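Local coordinates for probable transcriptional regulator, LysR family protein (Rhodococcus sp., PDB 2QL3) that probably regulates transcription as a LysR-type DNA-binding activator, this chain being its C-terminal substrate-binding domain, at residues Q49-E54 with A187-A192; R159-V162 with P168-V171; D41-L46 with A111-N116; Y25-E30 with I202-A207; A99-H104 with L149-L154. One frame throughout, in Å; residues are numbered along the deposited sequence.

Contact 1: residues Q49-E54 with A187-A192; sequences QLEGGE and AWHQEA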
# COMPACT_ATOMS: atom_id res chain seq x y z
N GLN A 49 -17.31 1.02 -12.22
CA GLN A 49 -17.84 -0.26 -11.77
C GLN A 49 -19.19 -0.09 -11.07
O GLN A 49 -20.17 -0.79 -11.41
CB GLN A 49 -16.78 -1.02 -10.93
CG GLN A 49 -15.63 -1.47 -11.82
CD GLN A 49 -14.30 -1.78 -11.08
OE1 GLN A 49 -13.21 -1.64 -11.67
NE2 GLN A 49 -14.39 -2.23 -9.85
N LEU A 50 -19.27 0.85 -10.13
CA LEU A 50 -20.55 1.16 -9.47
C LEU A 50 -21.68 1.57 -10.45
O LEU A 50 -22.81 1.10 -10.34
CB LEU A 50 -20.40 2.22 -8.37
CG LEU A 50 -21.49 2.29 -7.26
CD1 LEU A 50 -21.51 1.09 -6.35
CD2 LEU A 50 -21.29 3.51 -6.36
N GLU A 51 -21.38 2.44 -11.41
CA GLU A 51 -22.40 2.81 -12.42
C GLU A 51 -22.90 1.60 -13.19
O GLU A 51 -24.09 1.53 -13.53
CB GLU A 51 -21.91 3.87 -13.43
CG GLU A 51 -21.73 5.28 -12.89
CD GLU A 51 -23.02 6.05 -12.72
OE1 GLU A 51 -24.02 5.82 -13.47
OE2 GLU A 51 -23.02 6.93 -11.79
N GLY A 52 -22.00 0.68 -13.53
CA GLY A 52 -22.42 -0.48 -14.34
C GLY A 52 -22.96 -1.70 -13.60
O GLY A 52 -23.20 -2.76 -14.22
N GLY A 53 -23.10 -1.58 -12.28
CA GLY A 53 -23.64 -2.63 -11.44
C GLY A 53 -22.67 -3.72 -11.05
O GLY A 53 -23.08 -4.78 -10.62
N GLU A 54 -21.39 -3.48 -11.23
CA GLU A 54 -20.39 -4.47 -10.92
C GLU A 54 -20.13 -4.45 -9.43
O GLU A 54 -19.63 -5.44 -8.90
CB GLU A 54 -19.06 -4.17 -11.66
CG GLU A 54 -19.09 -4.42 -13.16
CD GLU A 54 -17.71 -4.12 -13.79
OE1 GLU A 54 -17.57 -3.07 -14.47
OE2 GLU A 54 -16.77 -4.93 -13.57
N ALA A 187 -21.47 4.20 0.09
CA ALA A 187 -22.20 4.82 -1.02
C ALA A 187 -22.83 3.81 -1.95
O ALA A 187 -22.39 2.68 -2.06
CB ALA A 187 -21.24 5.80 -1.81
N TRP A 188 -23.92 4.21 -2.59
CA TRP A 188 -24.54 3.39 -3.61
C TRP A 188 -25.27 4.32 -4.56
O TRP A 188 -25.52 5.45 -4.23
CB TRP A 188 -25.51 2.36 -3.03
CG TRP A 188 -26.70 2.95 -2.30
CD1 TRP A 188 -27.94 3.16 -2.81
CD2 TRP A 188 -26.71 3.45 -0.96
NE1 TRP A 188 -28.76 3.75 -1.84
CE2 TRP A 188 -28.04 3.93 -0.70
CE3 TRP A 188 -25.75 3.53 0.06
CZ2 TRP A 188 -28.42 4.45 0.54
CZ3 TRP A 188 -26.11 4.05 1.30
CH2 TRP A 188 -27.45 4.52 1.52
N HIS A 189 -25.62 3.84 -5.73
CA HIS A 189 -26.22 4.70 -6.74
C HIS A 189 -27.74 4.89 -6.50
O HIS A 189 -28.45 3.92 -6.31
CB HIS A 189 -25.91 4.02 -8.08
CG HIS A 189 -26.06 4.90 -9.28
ND1 HIS A 189 -27.29 5.30 -9.76
CD2 HIS A 189 -25.14 5.37 -10.15
CE1 HIS A 189 -27.12 6.01 -10.87
NE2 HIS A 189 -25.82 6.06 -11.13
N GLN A 190 -28.20 6.16 -6.47
CA GLN A 190 -29.62 6.57 -6.43
C GLN A 190 -30.59 5.68 -7.18
O GLN A 190 -31.74 5.54 -6.78
CB GLN A 190 -29.78 7.91 -7.15
CG GLN A 190 -30.29 9.02 -6.32
CD GLN A 190 -29.87 10.30 -6.91
OE1 GLN A 190 -29.95 10.50 -8.13
NE2 GLN A 190 -29.30 11.15 -6.06
N GLU A 191 -30.16 5.15 -8.30
CA GLU A 191 -31.07 4.47 -9.22
C GLU A 191 -30.94 2.97 -9.13
O GLU A 191 -31.65 2.27 -9.83
CB GLU A 191 -30.69 4.85 -10.64
CG GLU A 191 -30.49 6.34 -10.78
CD GLU A 191 -31.60 7.04 -11.49
OE1 GLU A 191 -32.65 6.43 -11.85
OE2 GLU A 191 -31.41 8.24 -11.72
N ALA A 192 -29.98 2.49 -8.34
CA ALA A 192 -29.84 1.06 -8.11
C ALA A 192 -31.07 0.49 -7.38
O ALA A 192 -31.64 1.15 -6.51
CB ALA A 192 -28.57 0.76 -7.34
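E51, at the C-terminal end of helix 43-51, comes abreast of H189 at the end of strand 182-189, their CA atoms 7.1 Å apart. Beyond E51 the helix stops in a Schellman motif: G53 takes a positive phi, and E54 N returns to Q49 O at 3.0 Å. The apolar part of the contact is L50, whose CD2 approaches W188 CA on the strand backbone at 4.3 Å. The polar part is E51 against H189. With CG beside its own backbone N and a second bend at chi2 (-78°), the E51 chain brings both carboxylate oxygens about equally close to the imidazole edge; OE1 lies 3.0 Å from H189 NE2. The carboxylate and ring planes are 75° apart. On the other nitrogen, H189 ND1 accepts the backbone N-H of E191 at 3.2 Å, nearly in the ring plane, within a type I turn from H189 to A192. W69 touches L50 and E51, and its ring meets that of H189. The turn thus helps fix the rotation of the imidazole. With ND1 taken as acceptor, a neutral ring would carry its proton on NE2, facing E51; the nearby carboxylates of E51 and E68 probably polarise it in that sense.

Contact 2: residues R159-V162 with P168-V171; sequences RVDV and PVVV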
# COMPACT_ATOMS: atom_id res chain seq x y z
N ARG A 159 -2.89 2.61 13.35
CA ARG A 159 -2.93 2.58 14.82
C ARG A 159 -1.60 2.66 15.55
O ARG A 159 -1.54 3.20 16.67
CB ARG A 159 -3.76 1.39 15.33
CG ARG A 159 -4.84 1.89 16.34
CD ARG A 159 -6.11 1.03 16.45
NE ARG A 159 -7.33 1.70 15.99
CZ ARG A 159 -8.29 1.10 15.28
NH1 ARG A 159 -8.16 -0.17 14.92
NH2 ARG A 159 -9.39 1.76 14.91
N VAL A 160 -0.53 2.13 14.92
CA VAL A 160 0.82 2.16 15.46
C VAL A 160 1.71 3.08 14.62
O VAL A 160 1.85 2.85 13.43
CB VAL A 160 1.41 0.73 15.53
CG1 VAL A 160 2.72 0.71 16.29
CG2 VAL A 160 0.48 -0.15 16.25
N ASP A 161 2.30 4.11 15.22
CA ASP A 161 3.05 5.13 14.46
C ASP A 161 4.44 4.64 13.98
O ASP A 161 5.47 5.28 14.25
CB ASP A 161 3.26 6.41 15.29
CG ASP A 161 1.97 7.25 15.48
OD1 ASP A 161 2.03 8.16 16.35
OD2 ASP A 161 0.94 7.07 14.76
N VAL A 162 4.45 3.51 13.27
CA VAL A 162 5.70 2.85 12.87
C VAL A 162 5.53 2.44 11.41
O VAL A 162 4.42 2.11 10.99
CB VAL A 162 6.07 1.63 13.80
CG1 VAL A 162 7.32 0.96 13.36
CG2 VAL A 162 6.33 2.15 15.25
N PRO A 168 9.75 5.54 13.43
CA PRO A 168 8.52 6.17 13.91
C PRO A 168 8.13 7.29 12.98
O PRO A 168 8.91 7.80 12.16
CB PRO A 168 8.91 6.73 15.28
CG PRO A 168 10.34 7.14 15.08
CD PRO A 168 10.94 6.11 14.11
N VAL A 169 6.89 7.68 13.12
CA VAL A 169 6.38 8.76 12.36
C VAL A 169 5.72 9.66 13.42
O VAL A 169 5.25 9.18 14.46
CB VAL A 169 5.44 8.12 11.34
CG1 VAL A 169 4.00 8.34 11.63
CG2 VAL A 169 5.98 8.30 9.90
N VAL A 170 5.72 10.96 13.16
CA VAL A 170 5.24 11.94 14.11
C VAL A 170 4.11 12.70 13.45
O VAL A 170 4.30 13.41 12.45
CB VAL A 170 6.34 12.93 14.57
CG1 VAL A 170 5.73 13.98 15.60
CG2 VAL A 170 7.57 12.17 15.15
N VAL A 171 2.92 12.54 14.04
CA VAL A 171 1.65 12.94 13.43
C VAL A 171 1.25 14.19 14.16
O VAL A 171 1.22 14.23 15.38
CB VAL A 171 0.60 11.76 13.58
CG1 VAL A 171 -0.77 12.19 13.26
CG2 VAL A 171 1.01 10.56 12.70
O HOH W 1 2.79 10.71 16.59
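V162 and P168 form a single beta bridge where the chain, after an inverse gamma turn centred on D161, doubles back into strand 169-173. The turn is closed by V162 N on V160 O at 2.7 Å, and it sets D161 against the incoming strand. With CG beside its own backbone N (chi1 -73°), the aspartate side chain runs along the strand toward V171. Its CB rests 3.5 Å from V169 O and also faces the CG1 methyl of V169. CG passes the same carbonyl a little farther off. At the tip, OD1 accepts a hydrogen bond from a water at 2.7 Å, and that water accepts one from V171 N at 3.1 Å, so the aspartate reaches the strand's backbone indirectly; OD1 also forms a salt bridge with R157. OD2 lies 4.1 Å from V171 CG2, the two side chains crossing at about a right angle, and is also hydrogen-bonded just outside the two segments. The loop has a second role in the dimer: R159 NH1 bonds to E165 O of the second subunit, and V160 and V162 pack on V162 and V160 of that chain. The direct link between the segments is V169 N to D161 O, 3.0 Å, with the donor 43° out of the carbonyl plane; the same oxygen receives a CA-H...O contact from P168 CA at 3.2 Å.

Contact 3: residues D41-L46 with A111-N116; sequences DTQNRL and APPSTN. With PO4 (phosphate ion), chain O; PO4 (phosphate ion), chain Q.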
# COMPACT_ATOMS: atom_id res chain seq x y z
N ASP A 41 -10.31 -0.29 -5.89
CA ASP A 41 -10.00 0.34 -7.20
C ASP A 41 -9.80 1.80 -7.10
O ASP A 41 -10.18 2.38 -6.10
CB ASP A 41 -10.99 0.01 -8.31
CG ASP A 41 -10.28 -0.48 -9.55
OD1 ASP A 41 -9.23 0.14 -9.95
OD2 ASP A 41 -10.76 -1.47 -10.12
N THR A 42 -9.13 2.36 -8.12
CA THR A 42 -8.79 3.76 -8.16
C THR A 42 -10.07 4.55 -8.42
O THR A 42 -11.14 3.97 -8.64
CB THR A 42 -7.85 4.03 -9.35
OG1 THR A 42 -8.52 3.63 -10.54
CG2 THR A 42 -6.56 3.23 -9.23
N GLN A 43 -9.96 5.86 -8.43
CA GLN A 43 -11.15 6.68 -8.36
C GLN A 43 -12.16 6.50 -9.51
O GLN A 43 -13.30 6.17 -9.25
CB GLN A 43 -10.73 8.13 -8.22
CG GLN A 43 -11.83 9.12 -8.40
CD GLN A 43 -11.32 10.55 -8.34
OE1 GLN A 43 -11.70 11.28 -7.44
NE2 GLN A 43 -10.49 10.96 -9.33
N ASN A 44 -11.76 6.73 -10.76
CA ASN A 44 -12.70 6.51 -11.89
C ASN A 44 -13.16 5.07 -12.07
O ASN A 44 -14.30 4.82 -12.46
CB ASN A 44 -12.16 7.04 -13.21
CG ASN A 44 -11.75 8.52 -13.13
OD1 ASN A 44 -12.05 9.18 -12.14
ND2 ASN A 44 -11.12 9.04 -14.17
N ARG A 45 -12.27 4.13 -11.83
CA ARG A 45 -12.57 2.75 -12.10
C ARG A 45 -13.62 2.31 -11.13
O ARG A 45 -14.59 1.66 -11.54
CB ARG A 45 -11.29 1.86 -12.08
CG ARG A 45 -10.32 2.15 -13.24
CD ARG A 45 -8.98 1.34 -13.13
NE ARG A 45 -9.22 -0.06 -12.75
CZ ARG A 45 -9.09 -1.12 -13.56
NH1 ARG A 45 -9.40 -2.33 -13.12
NH2 ARG A 45 -8.69 -0.96 -14.81
N LEU A 46 -13.54 2.73 -9.86
CA LEU A 46 -14.59 2.34 -8.84
C LEU A 46 -15.95 2.97 -9.24
O LEU A 46 -17.00 2.33 -9.20
CB LEU A 46 -14.21 2.79 -7.42
CG LEU A 46 -14.68 1.85 -6.26
CD1 LEU A 46 -13.87 0.57 -6.38
CD2 LEU A 46 -14.49 2.41 -4.90
N ALA A 111 -3.09 9.88 -4.81
CA ALA A 111 -4.09 8.81 -4.96
C ALA A 111 -5.44 9.49 -4.98
O ALA A 111 -6.08 9.57 -3.93
CB ALA A 111 -3.99 7.77 -3.82
N PRO A 112 -5.89 9.98 -6.18
CA PRO A 112 -7.17 10.71 -6.21
C PRO A 112 -8.28 9.93 -5.45
O PRO A 112 -8.38 8.67 -5.58
CB PRO A 112 -7.46 10.90 -7.70
CG PRO A 112 -6.09 10.83 -8.38
CD PRO A 112 -5.25 9.89 -7.52
N PRO A 113 -9.11 10.65 -4.69
CA PRO A 113 -9.24 12.12 -4.58
C PRO A 113 -8.23 12.79 -3.60
O PRO A 113 -8.29 14.00 -3.41
CB PRO A 113 -10.64 12.29 -4.01
CG PRO A 113 -10.76 11.06 -3.09
CD PRO A 113 -10.10 9.96 -3.82
N SER A 114 -7.32 12.01 -3.00
CA SER A 114 -6.37 12.60 -2.02
C SER A 114 -5.46 13.67 -2.59
O SER A 114 -5.08 14.57 -1.87
CB SER A 114 -5.52 11.51 -1.37
OG SER A 114 -6.37 10.77 -0.50
N THR A 115 -5.09 13.53 -3.86
CA THR A 115 -4.12 14.38 -4.49
C THR A 115 -4.64 15.82 -4.59
O THR A 115 -3.94 16.72 -4.19
CB THR A 115 -3.81 13.93 -5.89
OG1 THR A 115 -3.74 12.52 -5.94
CG2 THR A 115 -2.48 14.62 -6.43
N ASN A 116 -5.87 16.00 -5.11
CA ASN A 116 -6.49 17.33 -5.22
C ASN A 116 -6.80 17.85 -3.84
O ASN A 116 -6.66 19.05 -3.58
CB ASN A 116 -7.80 17.32 -6.02
CG ASN A 116 -7.62 17.12 -7.50
OD1 ASN A 116 -6.50 16.96 -8.02
ND2 ASN A 116 -8.74 17.17 -8.24
P PO4 O . -8.42 6.44 -12.31
O1 PO4 O . -9.12 7.51 -11.52
O2 PO4 O . -9.06 5.07 -12.04
O3 PO4 O . -8.54 6.58 -13.79
O4 PO4 O . -6.94 6.39 -11.87
P PO4 Q . -9.88 -4.71 -16.14
O1 PO4 Q . -11.13 -4.00 -15.66
O2 PO4 Q . -10.26 -5.97 -16.90
O3 PO4 Q . -9.11 -3.78 -17.06
O4 PO4 Q . -9.00 -5.07 -14.95
O HOH W 2 -7.63 6.74 -7.37
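The N-terminal turn of helix 43-51 faces the start of helix 114-125 in the two-lobed, periplasmic-binding-protein-like fold of the LysR substrate-binding domain, and Q43 meets P112 and P113 there. Effectors of LysR-type regulators generally bind in the cleft between the lobes. Extended beyond CG, the Q43 chain ends with its amide against the prolines: NE2 lies 3.4 Å from P112 CB, and OE1 is 3.7 Å from P113 CB. A cis peptide joins the two prolines. One water completes the junction, accepting Q43 N and donating to P112 O, each at 2.7 Å. A phosphate, probably from the crystallisation liquor, sits at the helix start, where N44 N donates to its O1 at 2.9 Å in an almost straight bond (171°). Such anion binding suits the N-H groups of a first helical turn, which have no carbonyl of a preceding turn to bond. Beside it D41 steadies this turn: OD1 receives T42 N on its anti lone pair and R45 NE on the syn side, the latter a salt bridge of 2.8 Å. Behind the contact, L46 packs on A58 and V60 of strand 57-61, while P113 and S114 rest on Y61 of that strand.

Contact 4: residues Y25-E30 with I202-A207; sequences YAFTAE and IRFVTA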
# COMPACT_ATOMS: atom_id res chain seq x y z
N TYR A 25 -15.02 -8.50 8.30
CA TYR A 25 -15.05 -9.52 9.38
C TYR A 25 -16.38 -9.48 10.12
O TYR A 25 -17.08 -10.49 10.19
CB TYR A 25 -13.84 -9.37 10.34
CG TYR A 25 -13.72 -10.54 11.26
CD1 TYR A 25 -12.95 -11.65 10.91
CD2 TYR A 25 -14.44 -10.58 12.43
CE1 TYR A 25 -12.87 -12.76 11.72
CE2 TYR A 25 -14.38 -11.71 13.26
CZ TYR A 25 -13.59 -12.78 12.88
OH TYR A 25 -13.51 -13.88 13.69
N ALA A 26 -16.74 -8.32 10.66
CA ALA A 26 -17.98 -8.21 11.42
C ALA A 26 -19.21 -8.60 10.56
O ALA A 26 -20.13 -9.31 11.04
CB ALA A 26 -18.15 -6.79 12.02
N PHE A 27 -19.24 -8.17 9.30
CA PHE A 27 -20.41 -8.45 8.45
C PHE A 27 -20.57 -9.95 8.22
O PHE A 27 -21.68 -10.52 8.45
CB PHE A 27 -20.39 -7.60 7.14
CG PHE A 27 -21.58 -7.88 6.22
CD1 PHE A 27 -22.84 -7.37 6.52
CD2 PHE A 27 -21.43 -8.66 5.08
CE1 PHE A 27 -23.94 -7.66 5.69
CE2 PHE A 27 -22.52 -8.97 4.27
CZ PHE A 27 -23.77 -8.47 4.57
N THR A 28 -19.48 -10.61 7.85
CA THR A 28 -19.53 -12.00 7.45
C THR A 28 -19.75 -12.89 8.64
O THR A 28 -20.29 -13.99 8.49
CB THR A 28 -18.29 -12.45 6.60
OG1 THR A 28 -17.06 -12.05 7.23
CG2 THR A 28 -18.42 -11.89 5.20
N ALA A 29 -19.33 -12.40 9.81
CA ALA A 29 -19.62 -12.99 11.12
C ALA A 29 -21.09 -12.85 11.47
O ALA A 29 -21.70 -13.82 11.91
CB ALA A 29 -18.73 -12.39 12.21
N GLU A 30 -21.71 -11.68 11.27
CA GLU A 30 -23.16 -11.67 11.52
C GLU A 30 -24.02 -12.47 10.57
O GLU A 30 -25.09 -12.97 10.98
CB GLU A 30 -23.83 -10.32 11.80
CG GLU A 30 -24.85 -10.62 13.03
CD GLU A 30 -25.82 -9.53 13.30
OE1 GLU A 30 -27.04 -9.73 13.06
OE2 GLU A 30 -25.38 -8.45 13.76
N ILE A 202 -25.45 -2.04 4.35
CA ILE A 202 -25.55 -0.66 4.64
C ILE A 202 -26.08 -0.43 6.08
O ILE A 202 -25.51 0.37 6.80
CB ILE A 202 -26.46 0.07 3.60
CG1 ILE A 202 -25.81 -0.00 2.20
CG2 ILE A 202 -26.79 1.52 4.08
CD1 ILE A 202 -26.77 0.20 0.96
N ARG A 203 -27.11 -1.15 6.48
CA ARG A 203 -27.70 -0.99 7.82
C ARG A 203 -26.69 -1.47 8.87
O ARG A 203 -26.57 -0.87 9.94
CB ARG A 203 -29.08 -1.72 7.97
CG ARG A 203 -30.22 -1.22 7.07
CD ARG A 203 -31.50 -2.02 7.34
NE ARG A 203 -32.67 -1.72 6.48
CZ ARG A 203 -33.70 -2.57 6.31
NH1 ARG A 203 -33.70 -3.76 6.91
NH2 ARG A 203 -34.75 -2.25 5.55
N PHE A 204 -25.95 -2.53 8.56
CA PHE A 204 -25.04 -3.15 9.49
C PHE A 204 -23.82 -2.24 9.74
O PHE A 204 -23.42 -2.05 10.91
CB PHE A 204 -24.65 -4.57 9.06
CG PHE A 204 -23.64 -5.25 10.01
CD1 PHE A 204 -24.09 -5.96 11.11
CD2 PHE A 204 -22.29 -5.15 9.79
CE1 PHE A 204 -23.17 -6.59 12.02
CE2 PHE A 204 -21.36 -5.75 10.67
CZ PHE A 204 -21.82 -6.47 11.80
N VAL A 205 -23.28 -1.60 8.70
CA VAL A 205 -22.09 -0.76 8.89
C VAL A 205 -22.42 0.66 9.36
O VAL A 205 -21.52 1.40 9.79
CB VAL A 205 -21.16 -0.71 7.64
CG1 VAL A 205 -20.78 -2.16 7.19
CG2 VAL A 205 -21.80 0.12 6.49
N THR A 206 -23.67 1.05 9.27
CA THR A 206 -24.12 2.33 9.79
C THR A 206 -24.91 2.23 11.11
O THR A 206 -25.55 3.22 11.55
CB THR A 206 -24.92 3.09 8.72
OG1 THR A 206 -26.06 2.33 8.38
CG2 THR A 206 -24.11 3.24 7.47
N ALA A 207 -24.83 1.07 11.77
CA ALA A 207 -25.60 0.83 13.01
C ALA A 207 -24.91 1.47 14.22
O ALA A 207 -23.68 1.35 14.35
CB ALA A 207 -25.77 -0.65 13.22
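F204 extends its ring from one helix onto the backbone and side chains of A26, F27 and E30 on another. Holding CG anti to the backbone N (chi1 179°), it reaches out from its own helix. The A26 CB methyl meets the ring edge in plane, 3.6 Å from F204 CE2, and A26 O comes within 3.4 Å of F204 CZ. F27 adds an offset edge-to-face pair: its edge is turned toward the F204 face, the planes 67° apart and the centroids 6.0 Å from each other, with F27 CD1 at 4.0 Å from F204 CD2. From a different part of the rim, E30 OE2 lies in the ring plane 3.4 Å from F204 CE1, where the slightly positive C-H edge would probably be a favourable neighbour for a carboxylate. These are helices 20-30 and 196-205 of the LysR domain, the latter the chain's last helix, returning to the lobe in which the chain began. F27 is held in turn by the rings of F201 and Y31 and by A34 of strand 34-40. Past F204, the last helix ends with I202 O gripped from opposite faces of its plane by T206 N and by T206 OG1, the hydroxyl at 2.6 Å; T206 itself packs on V72, L74 and V186. On the far side of helix 20-30, Y25 touches R147 and T28 touches Y133, both of the second subunit.

Contact 5: residues A99-H104 with L149-L154; sequences ADLAEH and LGWTLL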
# COMPACT_ATOMS: atom_id res chain seq x y z
N ALA A 99 1.91 26.52 6.43
CA ALA A 99 2.76 27.58 5.89
C ALA A 99 4.22 27.45 6.33
O ALA A 99 5.12 27.90 5.61
CB ALA A 99 2.20 28.97 6.29
N ASP A 100 4.46 26.84 7.51
CA ASP A 100 5.82 26.69 8.08
C ASP A 100 6.64 25.60 7.38
O ASP A 100 7.83 25.52 7.55
CB ASP A 100 5.78 26.48 9.60
CG ASP A 100 5.22 27.72 10.35
OD1 ASP A 100 5.08 27.68 11.60
OD2 ASP A 100 4.88 28.72 9.68
N LEU A 101 5.97 24.79 6.58
CA LEU A 101 6.59 23.71 5.81
C LEU A 101 6.64 24.05 4.32
O LEU A 101 7.04 23.23 3.51
CB LEU A 101 5.76 22.44 6.01
CG LEU A 101 5.89 21.82 7.40
CD1 LEU A 101 4.71 20.91 7.59
CD2 LEU A 101 7.23 21.03 7.45
N ALA A 102 6.23 25.26 3.94
CA ALA A 102 6.19 25.62 2.52
C ALA A 102 7.52 25.42 1.80
O ALA A 102 7.55 25.11 0.59
CB ALA A 102 5.68 27.08 2.33
N GLU A 103 8.63 25.62 2.52
CA GLU A 103 9.93 25.47 1.90
C GLU A 103 10.64 24.12 2.17
O GLU A 103 11.74 23.91 1.70
CB GLU A 103 10.84 26.70 2.19
CG GLU A 103 10.34 28.02 1.49
CD GLU A 103 10.53 28.00 -0.06
OE1 GLU A 103 11.70 28.15 -0.54
OE2 GLU A 103 9.52 27.84 -0.81
N HIS A 104 9.99 23.21 2.91
CA HIS A 104 10.56 21.87 3.17
C HIS A 104 9.99 20.91 2.12
O HIS A 104 8.84 21.09 1.68
CB HIS A 104 10.14 21.37 4.55
CG HIS A 104 10.82 22.07 5.68
ND1 HIS A 104 10.28 23.19 6.29
CD2 HIS A 104 11.97 21.79 6.33
CE1 HIS A 104 11.10 23.60 7.24
NE2 HIS A 104 12.12 22.76 7.30
N LEU A 149 12.73 11.73 4.16
CA LEU A 149 12.71 12.23 2.78
C LEU A 149 11.72 13.39 2.51
O LEU A 149 11.72 14.00 1.42
CB LEU A 149 12.43 11.04 1.83
CG LEU A 149 13.50 9.97 1.75
CD1 LEU A 149 12.93 8.75 1.04
CD2 LEU A 149 14.67 10.50 0.94
N GLY A 150 10.84 13.67 3.48
CA GLY A 150 10.08 14.90 3.51
C GLY A 150 8.92 14.84 4.53
O GLY A 150 8.97 14.07 5.47
N TRP A 151 7.92 15.70 4.38
CA TRP A 151 6.74 15.70 5.23
C TRP A 151 5.57 15.29 4.33
O TRP A 151 5.63 15.51 3.11
CB TRP A 151 6.51 17.10 5.84
CG TRP A 151 6.31 18.24 4.85
CD1 TRP A 151 7.30 19.04 4.31
CD2 TRP A 151 5.08 18.69 4.28
NE1 TRP A 151 6.75 19.96 3.46
CE2 TRP A 151 5.39 19.76 3.41
CE3 TRP A 151 3.74 18.29 4.41
CZ2 TRP A 151 4.42 20.45 2.69
CZ3 TRP A 151 2.77 18.99 3.71
CH2 TRP A 151 3.11 20.07 2.86
N THR A 152 4.51 14.75 4.91
CA THR A 152 3.30 14.55 4.13
C THR A 152 2.04 15.03 4.82
O THR A 152 2.05 15.49 5.95
CB THR A 152 3.15 13.08 3.62
OG1 THR A 152 2.25 13.07 2.49
CG2 THR A 152 2.65 12.10 4.75
N LEU A 153 0.93 14.92 4.12
CA LEU A 153 -0.36 14.99 4.80
C LEU A 153 -1.23 13.83 4.41
O LEU A 153 -1.25 13.44 3.25
CB LEU A 153 -1.06 16.33 4.57
CG LEU A 153 -1.46 16.93 3.25
CD1 LEU A 153 -2.96 16.75 3.09
CD2 LEU A 153 -1.14 18.41 3.24
N LEU A 154 -1.92 13.28 5.41
CA LEU A 154 -2.69 12.04 5.29
C LEU A 154 -4.03 12.18 5.98
O LEU A 154 -4.17 12.88 7.01
CB LEU A 154 -1.92 10.85 5.91
CG LEU A 154 -0.56 10.38 5.27
CD1 LEU A 154 0.11 9.37 6.14
CD2 LEU A 154 -0.62 9.88 3.78
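W151 turns its indole into the turn formed by L101 to H104, where it is held by hydrogen bonds at its N-H and by aliphatic groups on one face. The polar part is the indole N-H: W151 NE1 donates to H104 O at 3.0 Å, with an angle of 147° at the hydrogen, approaching well above that carbonyl's plane. A weak second bond runs from W151 NE1 to L101 O at 3.3 Å. L101 O also accepts H104 N, the bond that closes the type I turn; the indole N-H is shared between the carbonyls of the first and last residues of the turn. Among the ring contacts is a CH-pi interaction in which L101 CB stands over the five-membered ring of W151, 3.9 Å from its centroid and 19° off the normal. The L101 methyls extend this cover: CD2 lies 3.7 Å from W151 CD1, and CD1 lies over the same face, nearest W151 CD2 and CG. H104 CB meets the rim at W151 CD1, also at 3.7 Å. A chi1 of 59° sends the indole this way, placing CG between the backbone N and the carbonyl carbon. Around the contact, strand 152-154 pairs with strand 69-84, the W151 backbone bonds to P105 and V107, its ring packs on L83 and M106, and helix 138-147 lies against T152 and L154.

From the N terminus, contact 4 opens first, at 25-30, and closes last, at 202-207, so the other four nest inside its loop and the chain's final helix is tied back to its first. Contact 3 opens next and joins helix 43-51 to the start of helix 114-125. Contact 1 opens later on that same helix and crosses contact 3, closing on strand 182-189. Contact 5, joining the loop before strand 106-109 to strand 152-154, also crosses contact 3. Contact 2 follows in series, joining the loop after 152-154 to strand 169-173; both nest within contact 1. Contacts 1 and 5 lie on opposite sides of the chain's centre, though both reach the same mixed sheet.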